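Local coordinates for major pilin protein fimA (Silicibacter pomeroyi, PDB 2IMH) that is of unknown function but belongs to the DUF1028 family and has two antiparallel beta sheets packed face to face, at residues L8-G19 and L33-A43; L61-V71 and L86-A97. All coordinates share one frame; numbering follows the deposited sequence.

Contact 1: L8-G19 and L33-A43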
# COMPACT_ATOMS: atom_id res chain seq x y z
N LEU A 8 1.75 -4.55 2.08
CA LEU A 8 2.95 -3.76 1.77
C LEU A 8 3.98 -4.70 1.18
O LEU A 8 4.13 -5.83 1.64
CB LEU A 8 3.53 -3.10 3.02
CG LEU A 8 2.55 -2.29 3.89
CD1 LEU A 8 3.22 -1.81 5.19
CD2 LEU A 8 1.96 -1.14 3.09
N ALA A 9 4.73 -4.23 0.19
CA ALA A 9 5.75 -5.09 -0.41
C ALA A 9 6.89 -4.29 -1.01
O ALA A 9 6.72 -3.13 -1.36
CB ALA A 9 5.13 -5.98 -1.49
N HIS A 10 8.04 -4.96 -1.10
CA HIS A 10 9.24 -4.48 -1.77
C HIS A 10 9.42 -5.29 -3.05
O HIS A 10 9.14 -6.50 -3.07
CB HIS A 10 10.43 -4.65 -0.78
CG HIS A 10 11.80 -4.58 -1.39
ND1 HIS A 10 12.22 -3.52 -2.17
CD2 HIS A 10 12.87 -5.38 -1.23
CE1 HIS A 10 13.48 -3.72 -2.52
NE2 HIS A 10 13.90 -4.84 -1.96
N ASP A 11 9.84 -4.63 -4.13
CA ASP A 11 10.12 -5.30 -5.39
C ASP A 11 11.65 -5.34 -5.56
O ASP A 11 12.24 -4.37 -6.02
CB ASP A 11 9.49 -4.52 -6.54
CG ASP A 11 9.70 -5.18 -7.90
OD1 ASP A 11 9.61 -6.41 -7.98
OD2 ASP A 11 9.93 -4.45 -8.88
N PRO A 12 12.28 -6.45 -5.15
CA PRO A 12 13.74 -6.47 -5.10
C PRO A 12 14.42 -6.11 -6.41
O PRO A 12 15.40 -5.35 -6.40
CB PRO A 12 14.05 -7.92 -4.71
CG PRO A 12 12.87 -8.34 -3.92
CD PRO A 12 11.71 -7.72 -4.66
N GLU A 13 13.90 -6.61 -7.53
CA GLU A 13 14.53 -6.38 -8.83
C GLU A 13 14.75 -4.88 -9.11
O GLU A 13 15.83 -4.49 -9.61
CB GLU A 13 13.74 -7.05 -9.96
CG GLU A 13 14.19 -6.60 -11.36
CD GLU A 13 13.74 -7.53 -12.49
OE1 GLU A 13 12.75 -8.28 -12.33
OE2 GLU A 13 14.40 -7.49 -13.56
N THR A 14 13.76 -4.05 -8.78
CA THR A 14 13.82 -2.61 -9.10
C THR A 14 14.13 -1.71 -7.90
O THR A 14 14.60 -0.57 -8.06
CB THR A 14 12.52 -2.11 -9.74
OG1 THR A 14 11.45 -2.17 -8.78
CG2 THR A 14 12.16 -2.98 -10.95
N GLY A 15 13.85 -2.20 -6.71
CA GLY A 15 13.99 -1.39 -5.51
C GLY A 15 12.72 -0.59 -5.27
O GLY A 15 12.65 0.17 -4.31
N ALA A 16 11.71 -0.78 -6.13
CA ALA A 16 10.41 -0.14 -5.87
C ALA A 16 9.84 -0.64 -4.56
O ALA A 16 10.09 -1.78 -4.15
CB ALA A 16 9.43 -0.41 -6.99
N ILE A 17 9.05 0.22 -3.93
CA ILE A 17 8.28 -0.16 -2.74
C ILE A 17 6.82 0.17 -3.03
O ILE A 17 6.52 1.06 -3.83
CB ILE A 17 8.80 0.55 -1.46
CG1 ILE A 17 8.79 2.09 -1.61
CG2 ILE A 17 10.17 -0.02 -1.07
CD1 ILE A 17 9.12 2.84 -0.30
N GLY A 18 5.91 -0.57 -2.41
CA GLY A 18 4.51 -0.26 -2.63
C GLY A 18 3.56 -0.88 -1.66
O GLY A 18 3.95 -1.59 -0.74
N GLY A 19 2.28 -0.58 -1.86
CA GLY A 19 1.24 -1.17 -1.03
C GLY A 19 -0.09 -1.05 -1.74
O GLY A 19 -0.23 -0.29 -2.71
N LEU A 33 -2.56 4.21 3.43
CA LEU A 33 -1.30 3.92 2.76
C LEU A 33 -0.39 5.13 2.72
O LEU A 33 -0.79 6.17 2.23
CB LEU A 33 -1.53 3.41 1.34
CG LEU A 33 -2.18 2.03 1.16
CD1 LEU A 33 -2.50 1.82 -0.33
CD2 LEU A 33 -1.30 0.89 1.71
N ARG A 34 0.84 4.95 3.22
CA ARG A 34 1.90 5.98 3.14
C ARG A 34 3.24 5.33 2.82
O ARG A 34 3.45 4.15 3.08
CB ARG A 34 2.01 6.75 4.46
CG ARG A 34 0.82 7.63 4.75
CD ARG A 34 0.79 8.06 6.21
NE ARG A 34 -0.51 8.67 6.45
CZ ARG A 34 -1.63 7.99 6.73
NH1 ARG A 34 -1.60 6.66 6.88
NH2 ARG A 34 -2.76 8.67 6.90
N GLY A 35 4.17 6.13 2.30
CA GLY A 35 5.47 5.62 1.93
C GLY A 35 6.46 6.70 1.60
O GLY A 35 6.08 7.84 1.31
N ASP A 36 7.74 6.35 1.69
CA ASP A 36 8.80 7.29 1.34
C ASP A 36 10.04 6.48 0.99
O ASP A 36 10.43 5.56 1.72
CB ASP A 36 9.09 8.23 2.52
CG ASP A 36 9.92 9.45 2.12
OD1 ASP A 36 10.85 9.32 1.29
OD2 ASP A 36 9.63 10.55 2.66
N LEU A 37 10.63 6.80 -0.16
CA LEU A 37 11.81 6.10 -0.63
C LEU A 37 13.01 6.26 0.30
O LEU A 37 14.00 5.52 0.17
CB LEU A 37 12.16 6.53 -2.06
CG LEU A 37 11.18 6.10 -3.13
CD1 LEU A 37 11.46 6.89 -4.39
CD2 LEU A 37 11.30 4.59 -3.40
N ASN A 38 12.90 7.17 1.27
CA ASN A 38 13.94 7.30 2.27
C ASN A 38 13.61 6.56 3.58
O ASN A 38 14.30 6.76 4.60
CB ASN A 38 14.25 8.78 2.52
CG ASN A 38 13.13 9.51 3.23
OD1 ASN A 38 12.26 8.92 3.87
ND2 ASN A 38 13.15 10.84 3.12
N ALA A 39 12.58 5.72 3.57
CA ALA A 39 12.10 5.11 4.80
C ALA A 39 11.55 3.69 4.61
O ALA A 39 11.98 2.73 5.27
CB ALA A 39 11.02 6.00 5.44
N GLY A 40 10.59 3.55 3.70
CA GLY A 40 9.81 2.30 3.59
C GLY A 40 8.33 2.61 3.43
O GLY A 40 7.96 3.70 2.97
N MSE A 41 7.48 1.65 3.81
CA MSE A 41 6.03 1.75 3.62
C MSE A 41 5.32 1.57 4.95
O MSE A 41 5.81 0.87 5.84
CB MSE A 41 5.53 0.65 2.68
CG MSE A 41 6.01 0.74 1.24
SE MSE A 41 5.26 2.24 0.22
CE MSE A 41 3.34 1.87 0.52
N SER A 42 4.12 2.16 5.07
CA SER A 42 3.29 1.89 6.24
C SER A 42 1.82 1.75 5.86
O SER A 42 1.36 2.34 4.88
CB SER A 42 3.46 2.98 7.30
OG SER A 42 3.02 4.23 6.84
N ALA A 43 1.09 0.97 6.66
CA ALA A 43 -0.35 0.81 6.49
C ALA A 43 -0.93 1.05 7.87
O ALA A 43 -0.68 0.25 8.77
CB ALA A 43 -0.69 -0.62 6.01

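Contact 2: L61-V71 and L86-A97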
# COMPACT_ATOMS: atom_id res chain seq x y z
N LEU A 61 11.71 4.53 11.01
CA LEU A 61 12.49 3.79 10.01
C LEU A 61 13.63 4.64 9.42
O LEU A 61 14.75 4.14 9.25
CB LEU A 61 11.58 3.30 8.89
CG LEU A 61 10.62 2.16 9.23
CD1 LEU A 61 9.69 1.86 8.02
CD2 LEU A 61 11.32 0.89 9.72
N ARG A 62 13.33 5.89 9.08
CA ARG A 62 14.35 6.78 8.51
C ARG A 62 15.50 6.91 9.49
O ARG A 62 16.64 7.00 9.08
CB ARG A 62 13.83 8.20 8.28
CG ARG A 62 12.80 8.35 7.22
CD ARG A 62 12.46 9.80 6.97
NE ARG A 62 11.32 9.83 6.05
CZ ARG A 62 10.06 10.02 6.40
NH1 ARG A 62 9.11 9.99 5.47
NH2 ARG A 62 9.73 10.26 7.67
N ASP A 63 15.16 6.95 10.77
CA ASP A 63 16.13 7.18 11.82
C ASP A 63 16.81 5.89 12.32
O ASP A 63 17.52 5.91 13.32
CB ASP A 63 15.49 7.96 12.97
CG ASP A 63 15.17 9.41 12.59
OD1 ASP A 63 15.83 9.97 11.67
OD2 ASP A 63 14.26 9.99 13.21
N GLY A 64 16.63 4.79 11.60
CA GLY A 64 17.40 3.57 11.85
C GLY A 64 16.82 2.55 12.81
O GLY A 64 17.56 1.73 13.36
N SER A 65 15.50 2.59 13.02
CA SER A 65 14.82 1.55 13.79
C SER A 65 14.44 0.36 12.91
O SER A 65 13.93 0.54 11.80
CB SER A 65 13.53 2.08 14.41
OG SER A 65 13.76 3.04 15.42
N HIS A 66 14.61 -0.85 13.44
CA HIS A 66 14.03 -2.04 12.83
C HIS A 66 12.50 -1.89 12.84
O HIS A 66 11.95 -1.34 13.79
CB HIS A 66 14.44 -3.30 13.62
CG HIS A 66 13.87 -4.57 13.06
ND1 HIS A 66 14.61 -5.44 12.28
CD2 HIS A 66 12.63 -5.11 13.14
CE1 HIS A 66 13.84 -6.45 11.90
NE2 HIS A 66 12.63 -6.27 12.41
N PRO A 67 11.81 -2.36 11.78
CA PRO A 67 10.33 -2.29 11.75
C PRO A 67 9.62 -2.72 13.04
O PRO A 67 8.66 -2.06 13.44
CB PRO A 67 9.96 -3.22 10.60
CG PRO A 67 11.13 -3.09 9.66
CD PRO A 67 12.36 -2.93 10.53
N GLU A 68 10.07 -3.78 13.70
CA GLU A 68 9.41 -4.21 14.94
C GLU A 68 9.49 -3.12 16.02
O GLU A 68 8.50 -2.82 16.69
CB GLU A 68 10.02 -5.52 15.44
CG GLU A 68 9.48 -5.97 16.78
CD GLU A 68 10.21 -7.19 17.29
OE1 GLU A 68 10.48 -8.12 16.49
OE2 GLU A 68 10.52 -7.20 18.50
N ASP A 69 10.68 -2.55 16.19
CA ASP A 69 10.88 -1.46 17.14
C ASP A 69 10.17 -0.16 16.77
O ASP A 69 9.60 0.51 17.63
CB ASP A 69 12.38 -1.21 17.34
CG ASP A 69 13.07 -2.40 17.96
OD1 ASP A 69 12.44 -3.11 18.79
OD2 ASP A 69 14.24 -2.63 17.63
N ALA A 70 10.20 0.19 15.49
CA ALA A 70 9.46 1.35 14.99
C ALA A 70 7.96 1.22 15.32
O ALA A 70 7.35 2.15 15.85
CB ALA A 70 9.67 1.47 13.49
N VAL A 71 7.37 0.07 15.01
CA VAL A 71 5.96 -0.15 15.29
C VAL A 71 5.71 -0.12 16.80
O VAL A 71 4.77 0.53 17.27
CB VAL A 71 5.46 -1.47 14.66
CG1 VAL A 71 4.05 -1.79 15.12
CG2 VAL A 71 5.51 -1.36 13.12
N LEU A 86 -1.34 -1.39 12.83
CA LEU A 86 -0.25 -0.75 12.12
C LEU A 86 0.71 -1.77 11.53
O LEU A 86 1.07 -2.75 12.19
CB LEU A 86 0.53 0.18 13.08
CG LEU A 86 1.69 0.98 12.45
CD1 LEU A 86 1.15 1.96 11.40
CD2 LEU A 86 2.49 1.73 13.53
N ALA A 87 1.13 -1.54 10.29
CA ALA A 87 2.11 -2.41 9.67
C ALA A 87 3.13 -1.50 9.01
O ALA A 87 2.80 -0.41 8.52
CB ALA A 87 1.46 -3.29 8.63
N ALA A 88 4.38 -1.93 9.02
CA ALA A 88 5.44 -1.10 8.45
C ALA A 88 6.49 -1.99 7.85
O ALA A 88 6.77 -3.06 8.39
CB ALA A 88 6.08 -0.22 9.51
N MSE A 89 7.11 -1.53 6.77
CA MSE A 89 8.11 -2.33 6.09
C MSE A 89 9.27 -1.42 5.70
O MSE A 89 9.03 -0.30 5.27
CB MSE A 89 7.51 -2.97 4.81
CG MSE A 89 8.49 -3.82 4.04
SE MSE A 89 7.97 -3.98 2.16
CE MSE A 89 8.40 -2.16 1.59
N ASP A 90 10.51 -1.89 5.87
CA ASP A 90 11.66 -1.07 5.53
C ASP A 90 12.07 -1.27 4.08
O ASP A 90 11.42 -2.03 3.35
CB ASP A 90 12.84 -1.26 6.52
CG ASP A 90 13.61 -2.58 6.33
OD1 ASP A 90 13.40 -3.32 5.34
OD2 ASP A 90 14.46 -2.86 7.22
N LEU A 91 13.14 -0.59 3.65
CA LEU A 91 13.51 -0.56 2.24
C LEU A 91 14.06 -1.88 1.73
O LEU A 91 14.19 -2.07 0.51
CB LEU A 91 14.51 0.57 1.96
CG LEU A 91 13.98 1.99 2.13
CD1 LEU A 91 15.14 2.98 2.00
CD2 LEU A 91 12.89 2.32 1.08
N LEU A 92 14.36 -2.80 2.65
CA LEU A 92 14.82 -4.13 2.26
C LEU A 92 13.77 -5.21 2.54
O LEU A 92 14.09 -6.41 2.52
CB LEU A 92 16.15 -4.46 2.95
CG LEU A 92 17.37 -3.78 2.30
CD1 LEU A 92 18.55 -3.73 3.24
CD2 LEU A 92 17.73 -4.47 0.98
N GLY A 93 12.53 -4.79 2.83
CA GLY A 93 11.42 -5.72 2.90
C GLY A 93 11.17 -6.34 4.26
O GLY A 93 10.25 -7.15 4.41
N ASN A 94 11.97 -5.95 5.26
CA ASN A 94 11.72 -6.34 6.65
C ASN A 94 10.46 -5.67 7.14
O ASN A 94 10.24 -4.50 6.82
CB ASN A 94 12.91 -5.90 7.50
CG ASN A 94 14.18 -6.51 7.02
OD1 ASN A 94 14.38 -7.73 7.13
ND2 ASN A 94 15.04 -5.69 6.42
N ALA A 95 9.63 -6.39 7.89
CA ALA A 95 8.30 -5.85 8.25
C ALA A 95 7.80 -6.32 9.59
O ALA A 95 8.22 -7.37 10.09
CB ALA A 95 7.30 -6.22 7.18
N ALA A 96 6.89 -5.54 10.17
CA ALA A 96 6.27 -5.90 11.43
C ALA A 96 4.89 -5.27 11.50
O ALA A 96 4.64 -4.24 10.87
CB ALA A 96 7.10 -5.40 12.57
N ALA A 97 4.02 -5.85 12.31
CA ALA A 97 2.70 -5.30 12.53
C ALA A 97 2.33 -5.31 14.01
O ALA A 97 2.84 -6.12 14.80
CB ALA A 97 1.66 -6.07 11.73
O HOH W 1 10.53 -8.08 11.14

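Contact 1: L8-G19 and L33-A43
The flat peptide joining Gly18 to Gly19 carries the selenomethionine methyl of Met41 on one face: CE stands above the plane, 3.5 Å from Gly18 C. A second flat group, the His10 ring, has Pro12 N over the centre of one face, and its ND1 makes a weak bond to Ala16 O within its own hairpin. Two antiparallel beta hairpins, one from each sheet, face each other in a beta sandwich, with Leu8, Ile17 and Met41 pointing across. Helix 51-62 touches the outer side of the smaller sheet, consistent with a layered alpha-beta-beta-alpha build. The axes of strands 16-19 and 40-43 are 6.9 Å apart and only 2° from parallel.

Met41 is bent at chi2 and chi3 (-69° and -54°), which folds its end back over the glycine backbone; its CB still meets Leu8 CD2 at 4.0 Å. That same Leu8 methyl also touches Ala43 CB, and lies 4.1 Å from Leu33 CD2, making an apolar cluster at one end. At the other end Ile17 crosses Leu37, CG1 to CD2 at 4.0 Å. Across the bulge formed by Ala39 and Gly40 opposite Asp36, Ile17 CD1 reaches two carbonyl oxygens, Asp36 O and Gly40 O, each at 3.6 Å.

Contact 2: L61-V71 and L86-A97
Asp90 OD1 accepts three hydrogen bonds while the same side chain lies against Pro67. Leu92 N (2.9 Å to OD1) and Asn94 N come from opposite sides of the carboxylate plane, and Asn94 ND2 uses the syn lone pair of OD1. The ND2 group also reaches the syn lone pair of OD2, at 3.0 Å and with an N-H...O angle of 152°, so the amide spans both oxygens. The Leu92 bond makes an Asx turn, set in the type I turn from Asp90 to Gly93 that ends this beta hairpin. Asp90 CG is placed between the backbone N and the carbonyl carbon (chi1 75°), which turns the carboxylate back over the turn.

Above the hairpin runs the start of helix 67-76, crossing strand 95-97 at -32° in a helix-on-sheet layer. Pro67, its first residue, presses CG to within 3.3 Å of Asn94 O, and its CD lies over one face of the His66 ring, offset toward the rim. Ala96 CB sits 3.5 Å from Glu68 CA, a close approach consistent with the small side chain. Val71 spans both strands: CG2 meets Ala88 CB at 3.8 Å and also Ala96 O, while its side chain and that of Leu86 run past each other in opposite directions. From the preceding helix, Leu61 places CD1 3.6 Å from Met89 O and crosses Asp90 at about a right angle.

Water 1 bridges the segments, donating to Ala95 O at 2.6 Å and bonding His66 NE2 at the ring edge. The chemistry is divided: direct contacts between the segments are van der Waals ones, carbon on carbon or oxygen, whereas the carboxylate is spent on shaping the turn, and its N-H donors would probably stabilise its negative charge.

In the fold
From the N terminus, contact 1 comes first: it pairs hairpin 8-19 with hairpin 33-43 and closes a loop of 13 residues. Contact 2 opens only after contact 1 has closed, joining 61-71 to 86-97 round 14 residues, so the two are in series and neither crosses the other. Their centres lie 11 Å apart. Strands 40-45 and 85-90 are neighbours in the four-strand sheet, linked by the probable bond of Ala43 N to Ala87 O. Contact 1 holds the inner face of that sheet to the six-strand sheet, and contact 2 its outer face to the helices. The salt bridge of Asp36, in contact 1, with Arg62, in contact 2, ties the two further.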